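Local coordinates for neuraminidase (Bacteroides thetaiotaomicron, PDB 5MUL), which is a beta-propeller glycoside hydrolase, probably a rhamnosidase, that binds glucuronic acid in its pocket, at residues D98-L103 / Y116-A121; D185-G190 / L248-S253; K396-V401 / I420-A425. All blocks are in the same frame, centred on the assembly; numbering follows the deposited sequence.

Three contacts illustrate how a beta-propeller is held together: within a blade, between blades and at ring closure. Contact 1 ties the residues after a turn to residues 118-121 of one blade, contact 2 joins two loops of successive blades, and contact 3 pairs strands in the blade that unites the two ends of the chain. Their centres lie about 24 Å (1 and 3), 32 Å (1 and 2) and 36 Å (2 and 3) apart. Contact 1 lies near the pocket, the nearest atoms of Gly-101 and the bound glucuronic acid about 10 Å apart. In contact 3, Asn-398 comes about 10 Å from Glu-389, side chain to side chain. Contact 2 is remote from the pocket.

Contact 1: D98-L103 / Y116-A121; sequences DGEGYL and YCRSIA
With CG opposite the backbone N (chi1 180°) and an extended chain out to NE, Arg-118, in one of its two modelled conformers, delivers its guanidinium to Tyr-102, whose CG stands anti to the carbonyl carbon (chi1 -74°), placing its ring beneath the guanidinium. The pair belongs to one propeller blade, where Tyr-102 and Leu-103, just after the type I turn from Asp-98 to Gly-101, meet residues 118-121. The guanidinium lies almost flat on the ring, planes 22° apart, with CZ of Arg-118 3.6 Å from the Tyr-102 centroid. This is a cation-pi stack in which NH1 sits above the ring centre. Ser-119 O reaches the same ring differently, in plane at the edge, 3.3 Å from Tyr-102 CD2.

One water gathers the charges: it donates to Asp-98 OD2 and Glu-100 OE1 and accepts from Arg-118 NH1 at 2.8 Å, linking two carboxylates to a cation that neither touches directly. Arg-118 NE, by contrast, is buried here without a modelled partner. Asp-98 OD1 accepts from Glu-100 N, an Asx turn, and from Tyr-102 N on the opposite face of the carboxylate, which steadies the backbone behind the stacked ring. Beside it, Ser-119 N donates to Leu-103 O (2.8 Å), while Ser-119 OG accepts from Leu-103 N at 3.0 Å and donates to Ala-121 O.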
ATOM      1  N   ASP A  98      -1.113 -12.492  12.052  1.00 14.06           N
ATOM      2  CA  ASP A  98      -1.061 -13.827  11.445  1.00 15.43           C
ATOM      3  C   ASP A  98      -2.277 -14.692  11.794  1.00 15.97           C
ATOM      4  O   ASP A  98      -3.153 -14.251  12.534  1.00 16.57           O
ATOM      5  CB  ASP A  98       0.278 -14.518  11.745  1.00 14.81           C
ATOM      6  CG  ASP A  98       0.452 -14.944  13.188  1.00 15.42           C
ATOM      7  OD1 ASP A  98      -0.547 -15.182  13.880  1.00 15.97           O
ATOM      8  OD2 ASP A  98       1.609 -15.087  13.588  1.00 15.41           O
ATOM      9  N   GLY A  99      -2.316 -15.927  11.299  1.00 15.72           N
ATOM     10  CA  GLY A  99      -3.484 -16.791  11.499  1.00 17.64           C
ATOM     11  C   GLY A  99      -3.685 -17.268  12.919  1.00 18.88           C
ATOM     12  O   GLY A  99      -4.756 -17.804  13.242  1.00 22.65           O
ATOM     13  N   GLU A 100      -2.663 -17.124  13.742  1.00 18.00           N
ATOM     14  CA  GLU A 100      -2.763 -17.432  15.175  1.00 19.02           C
ATOM     15  C   GLU A 100      -3.118 -16.198  16.007  1.00 19.82           C
ATOM     16  O   GLU A 100      -3.260 -16.307  17.234  1.00 21.98           O
ATOM     17  CB  GLU A 100      -1.460 -18.043  15.671  1.00 20.75           C
ATOM     18  CG  GLU A 100      -1.263 -19.465  15.202  1.00 22.93           C
ATOM     19  CD  GLU A 100       0.139 -19.987  15.424  1.00 23.91           C
ATOM     20  OE1 GLU A 100       1.061 -19.257  15.912  1.00 24.29           O
ATOM     21  OE2 GLU A 100       0.321 -21.182  15.088  1.00 27.20           O
ATOM     22  N   GLY A 101      -3.242 -15.022  15.390  1.00 18.09           N
ATOM     23  CA  GLY A 101      -3.573 -13.795  16.110  1.00 17.56           C
ATOM     24  C   GLY A 101      -2.399 -13.011  16.641  1.00 16.80           C
ATOM     25  O   GLY A 101      -2.609 -12.035  17.380  1.00 18.22           O
ATOM     26  N   TYR A 102      -1.166 -13.415  16.318  1.00 15.67           N
ATOM     27  CA  TYR A 102      -0.005 -12.639  16.714  1.00 16.39           C
ATOM     28  C   TYR A 102       0.138 -11.405  15.820  1.00 16.00           C
ATOM     29  O   TYR A 102      -0.013 -11.500  14.573  1.00 15.87           O
ATOM     30  CB  TYR A 102       1.291 -13.431  16.637  1.00 17.33           C
ATOM     31  CG  TYR A 102       1.477 -14.459  17.720  1.00 18.85           C
ATOM     32  CD1 TYR A 102       1.024 -15.763  17.549  1.00 20.29           C
ATOM     33  CD2 TYR A 102       2.133 -14.140  18.886  1.00 20.49           C
ATOM     34  CE1 TYR A 102       1.209 -16.722  18.542  1.00 21.71           C
ATOM     35  CE2 TYR A 102       2.332 -15.087  19.882  1.00 22.44           C
ATOM     36  CZ  TYR A 102       1.870 -16.367  19.698  1.00 23.12           C
ATOM     37  OH  TYR A 102       2.063 -17.293  20.703  1.00 25.96           O
ATOM     38  N   LEU A 103       0.470 -10.279  16.432  1.00 15.42           N
ATOM     39  CA  LEU A 103       0.746  -9.045  15.697  1.00 15.90           C
ATOM     40  C   LEU A 103       2.227  -9.036  15.369  1.00 15.99           C
ATOM     41  O   LEU A 103       3.063  -9.225  16.246  1.00 17.32           O
ATOM     42  CB  LEU A 103       0.379  -7.832  16.558  1.00 18.68           C
ATOM     43  CG  LEU A 103       0.412  -6.480  15.892  1.00 21.00           C
ATOM     44  CD1 LEU A 103      -0.625  -6.315  14.792  1.00 21.15           C
ATOM     45  CD2 LEU A 103       0.203  -5.450  16.999  1.00 22.76           C
ATOM     46  N   TYR A 116      12.120  -5.512  13.744  1.00 14.64           N
ATOM     47  CA  TYR A 116      11.008  -6.437  13.619  1.00 14.93           C
ATOM     48  C   TYR A 116      10.717  -7.043  14.970  1.00 16.16           C
ATOM     49  O   TYR A 116      11.628  -7.564  15.618  1.00 16.62           O
ATOM     50  CB  TYR A 116      11.360  -7.555  12.636  1.00 14.55           C
ATOM     51  CG  TYR A 116      10.417  -8.721  12.695  1.00 14.21           C
ATOM     52  CD1 TYR A 116       9.052  -8.549  12.507  1.00 14.64           C
ATOM     53  CD2 TYR A 116      10.873  -9.999  12.964  1.00 14.84           C
ATOM     54  CE1 TYR A 116       8.189  -9.611  12.591  1.00 13.50           C
ATOM     55  CE2 TYR A 116      10.019 -11.067  13.047  1.00 15.03           C
ATOM     56  CZ  TYR A 116       8.669 -10.875  12.877  1.00 14.51           C
ATOM     57  OH  TYR A 116       7.843 -11.971  12.963  1.00 15.70           O
ATOM     58  N   CYS A 117       9.456  -7.006  15.377  1.00 16.11           N
ATOM     59  CA  CYS A 117       8.945  -7.498  16.670  0.50 15.65           C
ATOM     60  C   CYS A 117       7.655  -8.255  16.449  1.00 16.85           C
ATOM     61  O   CYS A 117       6.952  -8.032  15.448  1.00 15.55           O
ATOM     62  CB  CYS A 117       8.619  -6.333  17.614  0.50 14.86           C
ATOM     63  SG  CYS A 117      10.059  -5.317  17.986  0.50 15.06           S
ATOM     64  N   ARG A 118       7.229  -8.977  17.471  0.50 18.82           N
ATOM     65  CA  ARG A 118       6.031  -9.771  17.397  0.50 19.19           C
ATOM     66  C   ARG A 118       5.393  -9.685  18.762  0.50 18.25           C
ATOM     67  O   ARG A 118       6.104  -9.679  19.766  0.50 18.90           O
ATOM     68  CB  ARG A 118       6.423 -11.208  17.066  0.50 21.92           C
ATOM     69  CG  ARG A 118       5.315 -12.229  16.942  0.50 25.33           C
ATOM     70  CD  ARG A 118       5.987 -13.578  16.705  0.50 27.39           C
ATOM     71  NE  ARG A 118       5.070 -14.709  16.665  0.50 29.03           N
ATOM     72  CZ  ARG A 118       5.090 -15.729  17.520  0.50 28.39           C
ATOM     73  NH1 ARG A 118       4.222 -16.712  17.381  0.50 28.30           N
ATOM     74  NH2 ARG A 118       5.985 -15.775  18.505  0.50 30.02           N
ATOM     75  N   SER A 119       4.069  -9.624  18.814  1.00 16.99           N
ATOM     76  CA  SER A 119       3.375  -9.572  20.095  1.00 17.64           C
ATOM     77  C   SER A 119       3.709 -10.823  20.904  1.00 18.91           C
ATOM     78  O   SER A 119       4.053 -11.876  20.370  1.00 18.96           O
ATOM     79  CB  SER A 119       1.888  -9.397  19.879  1.00 18.45           C
ATOM     80  OG  SER A 119       1.302 -10.521  19.258  1.00 17.98           O
ATOM     81  N   ILE A 120       3.646 -10.670  22.219  1.00 19.06           N
ATOM     82  CA  ILE A 120       4.026 -11.772  23.105  1.00 19.88           C
ATOM     83  C   ILE A 120       3.056 -12.930  23.075  1.00 20.61           C
ATOM     84  O   ILE A 120       3.430 -14.058  23.417  1.00 22.15           O
ATOM     85  CB  ILE A 120       4.187 -11.299  24.555  1.00 20.09           C
ATOM     86  CG1 ILE A 120       2.859 -10.749  25.114  1.00 19.49           C
ATOM     87  CG2 ILE A 120       5.308 -10.293  24.649  1.00 19.67           C
ATOM     88  CD1 ILE A 120       2.879 -10.551  26.616  1.00 20.14           C
ATOM     89  N   ALA A 121       1.814 -12.663  22.678  1.00 20.18           N
ATOM     90  CA  ALA A 121       0.758 -13.648  22.650  1.00 20.53           C
ATOM     91  C   ALA A 121      -0.298 -13.239  21.648  1.00 20.58           C
ATOM     92  O   ALA A 121      -0.356 -12.064  21.246  1.00 19.81           O
ATOM     93  CB  ALA A 121       0.136 -13.760  24.035  1.00 21.69           C
TER
HETATM   94  O   HOH W   1       2.788 -17.106  14.993  1.00 20.78           O

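Contact 2: D185-G190 / L248-S253; sequences DVLIDG and LPITAS
Asp-189 and Pro-249 lie side by side where two loops of the beta-propeller meet: 185-190, which leads from strand 179-184 of one blade to strand 195-202 of the next, and 248-253, which precedes strand 256-259 of that second blade. From the Asp-189 backbone outward, CB comes first, resting against both CB and CG of the Pro-249 ring, each 3.7 Å away. The same CB has Thr-251 CG2 as a looser neighbour. CG of Asp-189, anti to the backbone N (chi1 -178°), continues along the proline, and at the tip the two oxygens part company: OD2 lies just beyond the CG corner of the ring, 3.6 Å from Pro-249 CG, while OD1 takes a hydrogen bond from Glu-191 N. The carboxylate is thus held by its own chain on one oxygen and close to the proline CG with the other.

The backbones run in the same direction and make a single bridge between Ile-188 and Ile-250. Ile-250 uses both of its polar backbone atoms, N donating to Leu-187 O and O accepting from Asp-189 N, the latter bond nearly straight at 177°. A cis peptide precedes Pro-249, whose CB also packs on Val-186 CG1 at 3.8 Å. Leu-187 stretches across to Leu-248, CD1 to CD2 at 3.8 Å. Ile-188 points away from the other loop, against Trp-212 and Trp-214 of strand 208-215. Past the bridge a water joins the loops, donating to Asp-189 O and accepting from Ala-252 N, 2.9 Å from each.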
ATOM      1  N   ASP A 185      15.473 -13.272  -3.415  1.00 15.27           N
ATOM      2  CA  ASP A 185      16.557 -12.314  -3.214  1.00 16.58           C
ATOM      3  C   ASP A 185      16.602 -11.276  -4.312  1.00 15.20           C
ATOM      4  O   ASP A 185      16.998 -10.141  -4.066  1.00 16.32           O
ATOM      5  CB  ASP A 185      17.922 -13.044  -3.176  1.00 17.58           C
ATOM      6  CG  ASP A 185      18.156 -13.734  -1.857  1.00 21.84           C
ATOM      7  OD1 ASP A 185      18.101 -13.025  -0.840  1.00 26.15           O
ATOM      8  OD2 ASP A 185      18.370 -14.940  -1.842  1.00 28.84           O
ATOM      9  N   VAL A 186      16.283 -11.671  -5.535  1.00 13.96           N
ATOM     10  CA  VAL A 186      16.240 -10.764  -6.642  1.00 15.88           C
ATOM     11  C   VAL A 186      15.022 -11.080  -7.507  1.00 15.95           C
ATOM     12  O   VAL A 186      14.976 -12.120  -8.196  1.00 18.07           O
ATOM     13  CB  VAL A 186      17.494 -10.788  -7.525  1.00 17.64           C
ATOM     14  CG1 VAL A 186      17.395  -9.662  -8.556  1.00 18.60           C
ATOM     15  CG2 VAL A 186      18.763 -10.564  -6.696  1.00 18.95           C
ATOM     16  N   LEU A 187      14.072 -10.178  -7.465  1.00 13.86           N
ATOM     17  CA  LEU A 187      12.806 -10.353  -8.170  1.00 13.55           C
ATOM     18  C   LEU A 187      12.721  -9.329  -9.281  1.00 13.79           C
ATOM     19  O   LEU A 187      12.462  -9.680 -10.429  1.00 14.47           O
ATOM     20  CB  LEU A 187      11.639 -10.233  -7.169  1.00 13.29           C
ATOM     21  CG  LEU A 187      10.224 -10.370  -7.745  1.00 13.53           C
ATOM     22  CD1 LEU A 187       9.996 -11.616  -8.584  1.00 14.62           C
ATOM     23  CD2 LEU A 187       9.211 -10.331  -6.598  1.00 13.89           C
ATOM     24  N   ILE A 188      12.910  -8.046  -8.965  1.00 13.28           N
ATOM     25  CA  ILE A 188      12.982  -6.970  -9.950  1.00 14.28           C
ATOM     26  C   ILE A 188      14.455  -6.525 -10.011  1.00 15.14           C
ATOM     27  O   ILE A 188      15.020  -6.153  -8.995  1.00 16.38           O
ATOM     28  CB  ILE A 188      12.093  -5.754  -9.587  1.00 14.11           C
ATOM     29  CG1 ILE A 188      10.616  -6.147  -9.439  1.00 14.99           C
ATOM     30  CG2 ILE A 188      12.199  -4.664 -10.669  1.00 15.33           C
ATOM     31  CD1 ILE A 188       9.774  -5.085  -8.797  1.00 15.38           C
ATOM     32  N   ASP A 189      15.042  -6.583 -11.200  1.00 15.61           N
ATOM     33  CA  ASP A 189      16.470  -6.277 -11.387  1.00 17.65           C
ATOM     34  C   ASP A 189      16.601  -5.080 -12.340  1.00 18.14           C
ATOM     35  O   ASP A 189      16.292  -5.172 -13.515  1.00 18.15           O
ATOM     36  CB  ASP A 189      17.163  -7.539 -11.934  1.00 18.53           C
ATOM     37  CG  ASP A 189      18.659  -7.378 -12.135  1.00 22.68           C
ATOM     38  OD1 ASP A 189      19.174  -6.276 -11.890  1.00 23.64           O
ATOM     39  OD2 ASP A 189      19.289  -8.378 -12.530  1.00 25.45           O
ATOM     40  N   GLY A 190      17.094  -3.963 -11.806  0.50 21.32           N
ATOM     41  CA  GLY A 190      17.330  -2.764 -12.602  0.50 23.64           C
ATOM     42  C   GLY A 190      18.725  -2.699 -13.212  0.50 25.88           C
ATOM     43  O   GLY A 190      19.139  -1.633 -13.660  0.50 25.29           O
ATOM     44  N   LEU A 248      13.085 -15.517 -13.843  1.00 15.22           N
ATOM     45  CA  LEU A 248      13.579 -14.447 -12.979  1.00 16.17           C
ATOM     46  C   LEU A 248      15.068 -14.198 -13.199  1.00 16.06           C
ATOM     47  O   LEU A 248      15.760 -15.121 -13.610  1.00 17.37           O
ATOM     48  CB  LEU A 248      13.356 -14.845 -11.519  1.00 16.17           C
ATOM     49  CG  LEU A 248      11.902 -15.070 -11.103  1.00 17.87           C
ATOM     50  CD1 LEU A 248      11.858 -15.311  -9.607  1.00 19.58           C
ATOM     51  CD2 LEU A 248      11.026 -13.893 -11.489  1.00 18.63           C
ATOM     52  N   PRO A 249      15.570 -12.993 -12.924  1.00 16.23           N
ATOM     53  CA  PRO A 249      14.798 -11.850 -12.416  1.00 16.45           C
ATOM     54  C   PRO A 249      14.084 -11.089 -13.510  1.00 15.32           C
ATOM     55  O   PRO A 249      14.303 -11.328 -14.715  1.00 15.56           O
ATOM     56  CB  PRO A 249      15.901 -10.990 -11.789  1.00 18.39           C
ATOM     57  CG  PRO A 249      17.047 -11.209 -12.695  1.00 18.84           C
ATOM     58  CD  PRO A 249      17.004 -12.658 -13.076  1.00 18.04           C
ATOM     59  N   ILE A 250      13.179 -10.187 -13.121  1.00 14.05           N
ATOM     60  CA  ILE A 250      12.421  -9.407 -14.052  1.00 14.38           C
ATOM     61  C   ILE A 250      13.186  -8.094 -14.271  1.00 15.01           C
ATOM     62  O   ILE A 250      13.449  -7.305 -13.337  1.00 15.69           O
ATOM     63  CB  ILE A 250      10.974  -9.122 -13.562  1.00 13.43           C
ATOM     64  CG1 ILE A 250      10.275 -10.416 -13.124  1.00 13.83           C
ATOM     65  CG2 ILE A 250      10.232  -8.382 -14.656  1.00 13.73           C
ATOM     66  CD1 ILE A 250       8.904 -10.213 -12.507  1.00 13.46           C
ATOM     67  N   THR A 251      13.562  -7.854 -15.520  1.00 16.06           N
ATOM     68  CA  THR A 251      14.277  -6.645 -15.928  1.00 15.60           C
ATOM     69  C   THR A 251      13.408  -5.807 -16.833  1.00 15.92           C
ATOM     70  O   THR A 251      12.292  -6.175 -17.181  1.00 15.89           O
ATOM     71  CB  THR A 251      15.565  -7.007 -16.706  1.00 17.50           C
ATOM     72  OG1 THR A 251      15.157  -7.557 -17.955  1.00 18.50           O
ATOM     73  CG2 THR A 251      16.430  -7.992 -15.974  1.00 18.63           C
ATOM     74  N   ALA A 252      13.923  -4.649 -17.248  1.00 16.41           N
ATOM     75  CA  ALA A 252      13.192  -3.821 -18.161  1.00 17.21           C
ATOM     76  C   ALA A 252      12.926  -4.503 -19.522  1.00 17.73           C
ATOM     77  O   ALA A 252      11.934  -4.196 -20.193  1.00 18.43           O
ATOM     78  CB  ALA A 252      13.891  -2.483 -18.369  1.00 18.25           C
ATOM     79  N   SER A 253      13.796  -5.439 -19.916  1.00 19.07           N
ATOM     80  CA  SER A 253      13.634  -6.160 -21.184  0.50 20.16           C
ATOM     81  C   SER A 253      12.491  -7.179 -21.166  1.00 19.42           C
ATOM     82  O   SER A 253      11.696  -7.255 -22.106  1.00 20.47           O
ATOM     83  CB  SER A 253      14.951  -6.842 -21.563  0.50 21.41           C
ATOM     84  OG  SER A 253      15.973  -5.868 -21.637  0.50 23.83           O
TER
HETATM   85  O   HOH W   2      16.268  -3.560 -15.873  1.00 19.66           O

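Contact 3: K396-V401 / I420-A425; sequences KLNLFV and IYVLEA
Strands 397-401 and 420-425 run antiparallel, their axes 4.5 Å apart at closest approach and their directions 155° apart, in the propeller blade that closes the ring. Strand 22-29, from the start of the chain, flanks 418-425 on its other edge, so both ends of the chain share one sheet, the arrangement known as Velcro closure. Leu-399 with Leu-423 and Val-401 with Tyr-421 are hydrogen-bonded pairs, each with two reciprocal N-H to O bonds; that from Val-401 N to Tyr-421 O is 2.9 Å. Phe-400 with Val-422, between them, and Asn-398 with Glu-424, beyond Leu-399, are non-hydrogen-bonded pairs. At the far end a water accepts from Leu-397 N at 2.9 Å and donates to Ala-425 O at 2.7 Å.

Side chains alternate across the sheet. On the face of Phe-400, the ring is carried by a CG anti to the backbone N (chi1 -175°) and reaches Ile-420, whose CG2 sits over one ring face, offset toward the rim, 3.6 Å from CZ. This CH-pi contact is backed by Ile-54 of strand 51-57 in the next blade, which both residues touch. Val-422 CG1 packs on Asn-398 CB on the same face at 3.7 Å, and Glu-424, alongside Asn-398, sends its carboxylate on to a salt bridge with Arg-68. The opposite face rests Leu-397 CD2 near Ala-425 CB and joins Val-401 to Leu-423 across the diagonal, CG2 to CB at 3.7 Å.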
ATOM      1  N   LYS A 396     -16.200  -3.361   4.027  1.00 15.26           N
ATOM      2  CA  LYS A 396     -16.311  -2.083   4.699  1.00 15.54           C
ATOM      3  C   LYS A 396     -15.019  -1.352   4.461  1.00 13.44           C
ATOM      4  O   LYS A 396     -13.937  -1.943   4.613  1.00 14.53           O
ATOM      5  CB  LYS A 396     -16.530  -2.249   6.203  1.00 16.99           C
ATOM      6  CG  LYS A 396     -17.843  -2.940   6.573  1.00 19.99           C
ATOM      7  CD  LYS A 396     -17.983  -3.106   8.079  1.00 24.41           C
ATOM      8  CE  LYS A 396     -19.352  -3.648   8.453  1.00 28.49           C
ATOM      9  NZ  LYS A 396     -19.244  -4.588   9.604  1.00 32.95           N
ATOM     10  N   LEU A 397     -15.119  -0.077   4.100  1.00 12.78           N
ATOM     11  CA  LEU A 397     -13.993   0.794   3.808  1.00 12.06           C
ATOM     12  C   LEU A 397     -13.740   1.648   5.040  1.00 12.29           C
ATOM     13  O   LEU A 397     -14.603   2.459   5.452  1.00 12.51           O
ATOM     14  CB  LEU A 397     -14.284   1.691   2.593  1.00 12.96           C
ATOM     15  CG  LEU A 397     -13.184   2.672   2.239  1.00 13.58           C
ATOM     16  CD1 LEU A 397     -11.860   1.963   1.975  1.00 14.07           C
ATOM     17  CD2 LEU A 397     -13.615   3.500   1.034  1.00 15.24           C
ATOM     18  N   ASN A 398     -12.581   1.459   5.654  1.00 11.46           N
ATOM     19  CA  ASN A 398     -12.127   2.300   6.759  1.00 11.62           C
ATOM     20  C   ASN A 398     -10.802   2.929   6.396  1.00 12.22           C
ATOM     21  O   ASN A 398      -9.865   2.204   5.995  1.00 11.62           O
ATOM     22  CB  ASN A 398     -11.961   1.493   8.056  1.00 11.70           C
ATOM     23  CG  ASN A 398     -13.261   1.157   8.760  1.00 12.50           C
ATOM     24  OD1 ASN A 398     -14.405   1.278   8.219  1.00 14.56           O
ATOM     25  ND2 ASN A 398     -13.089   0.693   9.973  1.00 10.56           N
ATOM     26  N   LEU A 399     -10.684   4.227   6.571  1.00 11.85           N
ATOM     27  CA  LEU A 399      -9.510   5.012   6.200  1.00 12.49           C
ATOM     28  C   LEU A 399      -8.847   5.572   7.428  1.00 12.47           C
ATOM     29  O   LEU A 399      -9.513   6.002   8.371  1.00 12.77           O
ATOM     30  CB  LEU A 399      -9.913   6.202   5.308  1.00 14.00           C
ATOM     31  CG  LEU A 399     -10.664   5.887   4.013  1.00 16.35           C
ATOM     32  CD1 LEU A 399     -11.217   7.131   3.333  1.00 17.13           C
ATOM     33  CD2 LEU A 399      -9.804   5.114   3.047  1.00 19.22           C
ATOM     34  N   PHE A 400      -7.521   5.596   7.438  1.00 12.92           N
ATOM     35  CA  PHE A 400      -6.747   6.300   8.436  1.00 13.52           C
ATOM     36  C   PHE A 400      -6.708   7.754   8.003  1.00 14.70           C
ATOM     37  O   PHE A 400      -6.166   8.040   6.931  1.00 14.85           O
ATOM     38  CB  PHE A 400      -5.341   5.690   8.462  1.00 14.59           C
ATOM     39  CG  PHE A 400      -4.418   6.230   9.530  1.00 16.18           C
ATOM     40  CD1 PHE A 400      -3.887   7.514   9.471  1.00 17.66           C
ATOM     41  CD2 PHE A 400      -4.018   5.410  10.578  1.00 17.73           C
ATOM     42  CE1 PHE A 400      -3.001   7.974  10.448  1.00 18.15           C
ATOM     43  CE2 PHE A 400      -3.114   5.868  11.546  1.00 18.69           C
ATOM     44  CZ  PHE A 400      -2.605   7.147  11.472  1.00 19.06           C
ATOM     45  N   VAL A 401      -7.277   8.664   8.792  1.00 14.13           N
ATOM     46  CA  VAL A 401      -7.379  10.084   8.463  1.00 14.90           C
ATOM     47  C   VAL A 401      -6.731  10.931   9.540  1.00 16.38           C
ATOM     48  O   VAL A 401      -7.009  10.782  10.733  1.00 16.49           O
ATOM     49  CB  VAL A 401      -8.844  10.505   8.279  1.00 15.22           C
ATOM     50  CG1 VAL A 401      -8.969  12.009   8.049  1.00 16.19           C
ATOM     51  CG2 VAL A 401      -9.475   9.735   7.139  1.00 15.48           C
ATOM     52  N   ILE A 420      -5.729  11.584  15.140  1.00 16.34           N
ATOM     53  CA  ILE A 420      -5.918  10.505  14.193  1.00 15.25           C
ATOM     54  C   ILE A 420      -7.352  10.012  14.319  1.00 14.99           C
ATOM     55  O   ILE A 420      -7.843   9.833  15.432  1.00 14.85           O
ATOM     56  CB  ILE A 420      -4.938   9.365  14.508  1.00 16.22           C
ATOM     57  CG1 ILE A 420      -3.495   9.877  14.297  1.00 17.09           C
ATOM     58  CG2 ILE A 420      -5.245   8.142  13.655  1.00 16.06           C
ATOM     59  CD1 ILE A 420      -2.439   8.999  14.940  1.00 18.23           C
ATOM     60  N   TYR A 421      -7.999   9.780  13.169  1.00 14.02           N
ATOM     61  CA  TYR A 421      -9.328   9.205  13.101  1.00 13.93           C
ATOM     62  C   TYR A 421      -9.364   7.979  12.211  1.00 13.24           C
ATOM     63  O   TYR A 421      -8.535   7.856  11.281  1.00 14.07           O
ATOM     64  CB  TYR A 421     -10.331  10.184  12.481  1.00 14.76           C
ATOM     65  CG  TYR A 421     -10.445  11.538  13.107  1.00 16.29           C
ATOM     66  CD1 TYR A 421      -9.632  12.601  12.689  1.00 18.07           C
ATOM     67  CD2 TYR A 421     -11.387  11.765  14.111  1.00 16.68           C
ATOM     68  CE1 TYR A 421      -9.772  13.869  13.241  1.00 18.88           C
ATOM     69  CE2 TYR A 421     -11.528  13.023  14.665  1.00 19.35           C
ATOM     70  CZ  TYR A 421     -10.711  14.048  14.239  1.00 19.09           C
ATOM     71  OH  TYR A 421     -10.842  15.318  14.806  1.00 23.56           O
ATOM     72  N   VAL A 422     -10.327   7.098  12.436  1.00 12.75           N
ATOM     73  CA  VAL A 422     -10.717   6.112  11.435  1.00 12.28           C
ATOM     74  C   VAL A 422     -11.992   6.612  10.798  1.00 12.36           C
ATOM     75  O   VAL A 422     -13.007   6.793  11.495  1.00 13.51           O
ATOM     76  CB  VAL A 422     -10.874   4.708  12.019  1.00 12.36           C
ATOM     77  CG1 VAL A 422     -11.410   3.714  10.984  1.00 13.00           C
ATOM     78  CG2 VAL A 422      -9.558   4.247  12.598  1.00 13.00           C
ATOM     79  N   LEU A 423     -11.972   6.877   9.499  1.00 12.02           N
ATOM     80  CA  LEU A 423     -13.177   7.264   8.776  1.00 12.31           C
ATOM     81  C   LEU A 423     -13.837   6.017   8.229  1.00 13.15           C
ATOM     82  O   LEU A 423     -13.243   5.295   7.398  1.00 12.96           O
ATOM     83  CB  LEU A 423     -12.826   8.281   7.682  1.00 13.33           C
ATOM     84  CG  LEU A 423     -14.012   9.022   7.032  1.00 15.21           C
ATOM     85  CD1 LEU A 423     -13.492  10.226   6.247  1.00 16.46           C
ATOM     86  CD2 LEU A 423     -14.873   8.147   6.147  1.00 16.43           C
ATOM     87  N   GLU A 424     -15.041   5.725   8.708  1.00 12.99           N
ATOM     88  CA  GLU A 424     -15.832   4.605   8.275  1.00 13.16           C
ATOM     89  C   GLU A 424     -16.730   5.065   7.136  1.00 14.39           C
ATOM     90  O   GLU A 424     -17.731   5.737   7.397  1.00 16.10           O
ATOM     91  CB  GLU A 424     -16.660   4.046   9.447  1.00 13.89           C
ATOM     92  CG  GLU A 424     -15.819   3.608  10.628  1.00 14.58           C
ATOM     93  CD  GLU A 424     -16.616   2.989  11.758  1.00 16.32           C
ATOM     94  OE1 GLU A 424     -17.859   3.028  11.729  1.00 20.65           O
ATOM     95  OE2 GLU A 424     -16.005   2.491  12.719  1.00 16.80           O
ATOM     96  N   ALA A 425     -16.342   4.775   5.899  1.00 15.52           N
ATOM     97  CA  ALA A 425     -17.030   5.291   4.712  1.00 18.09           C
ATOM     98  C   ALA A 425     -18.191   4.427   4.319  1.00 20.91           C
ATOM     99  O   ALA A 425     -18.172   3.239   4.506  1.00 22.39           O
ATOM    100  CB  ALA A 425     -16.041   5.382   3.556  1.00 19.70           C
TER
HETATM  101  O   HOH W   3     -17.822   0.735   3.610  1.00 19.80           O